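Local structure of Na Glutathione S-transferase 2 (Necator americanus, 2ON5) at residues D97-N100 with E101-P104; F65-A68 with R69-R73. The protein binds glutathione and, as a member of the glutathione S-transferase family, probably catalyses its conjugation to electrophilic compounds. All blocks are in the same frame, centred on the assembly; numbering follows the deposited sequence.

Interaction 1 of 2, residues D97-N100 with E101-P104. With GSH (glutathione), chain B.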
loop_
_atom_site.group_PDB
_atom_site.type_symbol
_atom_site.label_atom_id
_atom_site.label_comp_id
_atom_site.label_asym_id
_atom_site.label_seq_id
_atom_site.Cartn_x
_atom_site.Cartn_y
_atom_site.Cartn_z
ATOM N N ASP A 97 -6.226 0.558 3.471
ATOM C CA ASP A 97 -7.346 -0.422 3.544
ATOM C C ASP A 97 -8.687 0.254 3.870
ATOM O O ASP A 97 -9.720 -0.048 3.254
ATOM C CB ASP A 97 -7.063 -1.513 4.609
ATOM C CG ASP A 97 -6.000 -2.533 4.171
ATOM O OD1 ASP A 97 -5.583 -3.364 5.017
ATOM O OD2 ASP A 97 -5.576 -2.508 2.994
ATOM N N TYR A 98 -8.681 1.134 4.867
ATOM C CA TYR A 98 -9.893 1.889 5.267
ATOM C C TYR A 98 -10.417 2.765 4.136
ATOM O O TYR A 98 -11.627 2.764 3.836
ATOM C CB TYR A 98 -9.581 2.737 6.506
ATOM C CG TYR A 98 -10.546 3.889 6.786
ATOM C CD1 TYR A 98 -11.805 3.652 7.344
ATOM C CD2 TYR A 98 -10.178 5.211 6.515
ATOM C CE1 TYR A 98 -12.693 4.710 7.615
ATOM C CE2 TYR A 98 -11.040 6.270 6.790
ATOM C CZ TYR A 98 -12.302 6.013 7.335
ATOM O OH TYR A 98 -13.175 7.060 7.599
ATOM N N ILE A 99 -9.519 3.507 3.500
ATOM C CA ILE A 99 -9.884 4.316 2.351
ATOM C C ILE A 99 -10.487 3.497 1.196
ATOM O O ILE A 99 -11.421 3.943 0.515
ATOM C CB ILE A 99 -8.681 5.161 1.869
ATOM C CG1 ILE A 99 -8.276 6.195 2.952
ATOM C CG2 ILE A 99 -8.974 5.814 0.477
ATOM C CD1 ILE A 99 -9.336 7.226 3.314
ATOM N N ASN A 100 -9.940 2.304 0.970
ATOM C CA ASN A 100 -10.505 1.408 -0.006
ATOM C C ASN A 100 -11.946 1.024 0.372
ATOM O O ASN A 100 -12.851 1.029 -0.484
ATOM C CB ASN A 100 -9.641 0.166 -0.171
ATOM C CG ASN A 100 -10.146 -0.729 -1.277
ATOM O OD1 ASN A 100 -10.074 -0.370 -2.460
ATOM N ND2 ASN A 100 -10.689 -1.899 -0.903
ATOM N N GLU A 101 -12.149 0.731 1.651
ATOM C CA GLU A 101 -13.467 0.424 2.191
ATOM C C GLU A 101 -14.478 1.543 1.928
ATOM O O GLU A 101 -15.619 1.271 1.549
ATOM C CB GLU A 101 -13.372 0.126 3.684
ATOM C CG GLU A 101 -14.664 -0.348 4.323
ATOM C CD GLU A 101 -14.446 -1.016 5.683
ATOM O OE1 GLU A 101 -15.436 -1.508 6.264
ATOM O OE2 GLU A 101 -13.296 -1.041 6.183
ATOM N N ILE A 102 -14.067 2.792 2.125
ATOM C CA ILE A 102 -14.979 3.942 1.931
ATOM C C ILE A 102 -14.925 4.607 0.538
ATOM O O ILE A 102 -15.538 5.679 0.321
ATOM C CB ILE A 102 -14.815 4.987 3.069
ATOM C CG1 ILE A 102 -13.417 5.635 3.023
ATOM C CG2 ILE A 102 -15.116 4.334 4.445
ATOM C CD1 ILE A 102 -13.298 6.963 3.765
ATOM N N ARG A 103 -14.225 3.968 -0.406
ATOM C CA ARG A 103 -14.119 4.490 -1.785
ATOM C C ARG A 103 -15.453 4.947 -2.438
ATOM O O ARG A 103 -15.483 5.992 -3.081
ATOM C CB ARG A 103 -13.395 3.516 -2.715
ATOM C CG ARG A 103 -13.192 4.099 -4.122
ATOM C CD ARG A 103 -12.604 3.097 -5.145
ATOM N NE ARG A 103 -11.647 2.148 -4.578
ATOM C CZ ARG A 103 -10.354 2.390 -4.351
ATOM N NH1 ARG A 103 -9.827 3.588 -4.603
ATOM N NH2 ARG A 103 -9.581 1.425 -3.852
ATOM N N PRO A 104 -16.541 4.166 -2.274
ATOM C CA PRO A 104 -17.843 4.621 -2.822
ATOM C C PRO A 104 -18.281 5.991 -2.298
ATOM O O PRO A 104 -18.858 6.795 -3.056
ATOM C CB PRO A 104 -18.817 3.519 -2.361
ATOM C CG PRO A 104 -17.962 2.312 -2.211
ATOM C CD PRO A 104 -16.662 2.836 -1.650
HETATM N N1 GSH B . -3.589 -4.989 3.645
HETATM C CA1 GSH B . -3.555 -6.450 3.864
HETATM C C1 GSH B . -2.103 -6.879 4.039
HETATM O O11 GSH B . -1.610 -7.493 5.009
HETATM O O12 GSH B . -1.355 -6.595 3.103
HETATM C CB1 GSH B . -4.590 -6.888 4.922
HETATM C CG1 GSH B . -4.348 -8.224 5.624
HETATM C CD1 GSH B . -5.471 -9.224 5.368
HETATM O OE1 GSH B . -6.556 -8.941 4.508
HETATM N N2 GSH B . -5.356 -10.392 6.004
HETATM C CA2 GSH B . -6.328 -11.467 5.886
HETATM C C2 GSH B . -7.028 -11.793 7.181
HETATM O O2 GSH B . -6.384 -11.562 8.394
HETATM C CB2 GSH B . -5.567 -12.680 5.394
HETATM S SG2 GSH B . -5.316 -12.633 3.608
HETATM N N3 GSH B . -8.267 -12.304 7.130
HETATM C CA3 GSH B . -8.924 -12.868 8.296
HETATM C C3 GSH B . -9.699 -11.871 9.135
HETATM O O31 GSH B . -10.271 -12.245 10.193
HETATM O O32 GSH B . -9.793 -10.670 8.801
#
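Ile102 folds back over Tyr98 and Ile99, where helix 82-101 ends and helix 103-110 is about to begin. Its CB is 4.0 Å from Tyr98 O. CG1 takes the crowded position between the backbone N and the carbonyl carbon (chi1 66°), which brings it over one face of the Tyr98 ring and within 3.5 Å of Tyr98 O. CG2 comes close to the same ring at Tyr98 CE1. At the tip, CD1 touches Tyr98 CZ at 3.8 Å and Ile99 CD1 at 4.0 Å. A branched aliphatic chain suits this place because it can meet a flat ring and another isoleucine at once; within the same chain Phe132 stacks on this buried ring and His163 meets it with the planes nearly perpendicular. Ile102 N still donates to Tyr98 O (3.0 Å), but its own phi and psi leave the helical region, and Arg103 N bonds to Asn100 O, only three residues back. Glu101, extended beyond CG, carries its carboxylate away to a salt bridge with Lys131. One turn earlier, Asp97 reaches the glutathione held mainly by the second subunit: OD1 accepts from GSH N1 at 2.9 Å, and OD2 makes a weak bond to the same nitrogen at 3.2 Å. The chemistry is thus divided, with apolar packing at the helix junction and, on Asp97, a carboxylate that probably favours a positively charged glutamyl amino group across the dimer interface.

Interaction 2 of 2, residues F65-A68 with R69-R73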
loop_
_atom_site.group_PDB
_atom_site.type_symbol
_atom_site.label_atom_id
_atom_site.label_comp_id
_atom_site.label_asym_id
_atom_site.label_seq_id
_atom_site.Cartn_x
_atom_site.Cartn_y
_atom_site.Cartn_z
ATOM N N PHE A 65 1.378 6.620 -1.935
ATOM C CA PHE A 65 2.184 6.163 -0.777
ATOM C C PHE A 65 3.657 6.002 -1.098
ATOM O O PHE A 65 4.500 6.280 -0.243
ATOM C CB PHE A 65 1.622 4.888 -0.146
ATOM C CG PHE A 65 0.241 5.080 0.477
ATOM C CD1 PHE A 65 -0.916 5.024 -0.312
ATOM C CD2 PHE A 65 0.107 5.372 1.826
ATOM C CE1 PHE A 65 -2.214 5.223 0.264
ATOM C CE2 PHE A 65 -1.166 5.549 2.418
ATOM C CZ PHE A 65 -2.326 5.473 1.643
ATOM N N ALA A 66 3.982 5.538 -2.313
ATOM C CA ALA A 66 5.395 5.461 -2.707
ATOM C C ALA A 66 5.993 6.874 -2.721
ATOM O O ALA A 66 7.118 7.107 -2.254
ATOM C CB ALA A 66 5.554 4.788 -4.050
ATOM N N ILE A 67 5.225 7.822 -3.242
ATOM C CA ILE A 67 5.656 9.221 -3.258
ATOM C C ILE A 67 5.777 9.778 -1.840
ATOM O O ILE A 67 6.768 10.432 -1.519
ATOM C CB ILE A 67 4.665 10.107 -4.075
ATOM C CG1 ILE A 67 4.703 9.681 -5.551
ATOM C CG2 ILE A 67 5.069 11.616 -3.924
ATOM C CD1 ILE A 67 3.436 10.141 -6.371
ATOM N N ALA A 68 4.758 9.559 -1.003
ATOM C CA ALA A 68 4.795 10.087 0.358
ATOM C C ALA A 68 6.012 9.559 1.118
ATOM O O ALA A 68 6.698 10.325 1.803
ATOM C CB ALA A 68 3.493 9.749 1.139
ATOM N N ARG A 69 6.267 8.258 1.000
ATOM C CA ARG A 69 7.372 7.612 1.763
ATOM C C ARG A 69 8.733 8.132 1.263
ATOM O O ARG A 69 9.614 8.447 2.059
ATOM C CB ARG A 69 7.344 6.092 1.607
ATOM C CG ARG A 69 8.432 5.320 2.439
ATOM C CD ARG A 69 8.280 3.778 2.309
ATOM N NE ARG A 69 6.919 3.414 2.674
ATOM C CZ ARG A 69 5.942 3.102 1.825
ATOM N NH1 ARG A 69 6.162 3.014 0.520
ATOM N NH2 ARG A 69 4.729 2.870 2.297
ATOM N N TYR A 70 8.883 8.186 -0.056
ATOM C CA TYR A 70 10.122 8.698 -0.678
ATOM C C TYR A 70 10.524 10.103 -0.156
ATOM O O TYR A 70 11.662 10.330 0.282
ATOM C CB TYR A 70 9.970 8.718 -2.202
ATOM C CG TYR A 70 11.181 9.347 -2.894
ATOM C CD1 TYR A 70 12.420 8.701 -2.860
ATOM C CD2 TYR A 70 11.089 10.599 -3.516
ATOM C CE1 TYR A 70 13.539 9.257 -3.452
ATOM C CE2 TYR A 70 12.218 11.183 -4.144
ATOM C CZ TYR A 70 13.440 10.510 -4.081
ATOM O OH TYR A 70 14.573 11.048 -4.662
ATOM N N LEU A 71 9.585 11.047 -0.222
ATOM C CA LEU A 71 9.797 12.393 0.334
ATOM C C LEU A 71 9.921 12.418 1.857
ATOM O O LEU A 71 10.735 13.176 2.409
ATOM C CB LEU A 71 8.707 13.369 -0.136
ATOM C CG LEU A 71 8.539 13.491 -1.646
ATOM C CD1 LEU A 71 7.210 14.141 -2.002
ATOM C CD2 LEU A 71 9.757 14.172 -2.346
ATOM N N SER A 72 9.161 11.570 2.547
ATOM C CA SER A 72 9.256 11.539 3.999
ATOM C C SER A 72 10.630 11.016 4.428
ATOM O O SER A 72 11.222 11.530 5.362
ATOM C CB SER A 72 8.163 10.678 4.603
ATOM O OG SER A 72 6.924 11.323 4.402
ATOM N N ARG A 73 11.136 9.997 3.744
ATOM C CA ARG A 73 12.501 9.538 4.047
ATOM C C ARG A 73 13.527 10.632 3.813
ATOM O O ARG A 73 14.499 10.757 4.561
ATOM C CB ARG A 73 12.857 8.300 3.243
ATOM C CG ARG A 73 12.203 7.039 3.818
ATOM C CD ARG A 73 12.797 5.709 3.336
ATOM N NE ARG A 73 14.013 5.828 2.545
ATOM C CZ ARG A 73 14.578 4.809 1.870
ATOM N NH1 ARG A 73 14.026 3.600 1.886
ATOM N NH2 ARG A 73 15.664 5.020 1.131
#
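Arg69 curls back along helix 64-75 until one face of its guanidinium lies over Phe65 O, the carbonyl that also accepts from Arg69 N (2.9 Å). Its CG is anti to the backbone N (chi1 -177°) and the chain bends at chi3, bringing NH1 to 3.7 Å from Phe65 O. A long arginine with several N-H donors suits this buried place: NE pairs with Asp89 of the same chain, and NH1 with Asp89 of the second subunit, so the two carboxylates probably offset the charge of Arg69 and of the nearby Arg69 of the second subunit. Ile67 and Leu71, one turn apart, lie side by side and point the same way, touching through Ile67 CG2 and Leu71 CD1 at 3.8 Å. This helix belongs to the thioredoxin-like N-terminal domain of the glutathione S-transferase fold, and the aliphatic pair faces helix 16-25, with Ile67 on Ile18 and Leu71 on Ile21 and Phe22. With OG anti to the carbonyl carbon and beside the backbone N (chi1 -69°), Ser72 donates to Ala68 O at 2.8 Å, while Ser72 N reaches that oxygen from the opposite face of the carbonyl plane at 2.9 Å. Serine suits this buried position, beside Ile21 and Tyr155, because its hydroxyl can be satisfied by the helix itself. Tyr70 sets its CB against Ala66 O and sends its ring away from that turn to the second subunit, where it meets Phe83 edge-to-face, its hydroxyl bonded to Glu56.

Overall arrangement
Along the chain interaction 2 comes first, on helix 64-75 of the thioredoxin-like domain. Interaction 1 follows, at the end of the next helix, 82-101, and the start of helix 103-110. Their centres are 21 Å apart; the nearest atoms stay about 6 Å from each other and do not touch. The helices do meet, through Phe65 of interaction 2, which packs on Ala92, Tyr95 and Lys96, just before interaction 1 in the chain, joining the N-terminal domain to the helical one. Both contacts also touch the second subunit: 65-73 lends the interface charged and aromatic groups, and 97-104 supplies a carboxylate to the partner's glutathione. Dimer formation therefore helps complete the glutathione site.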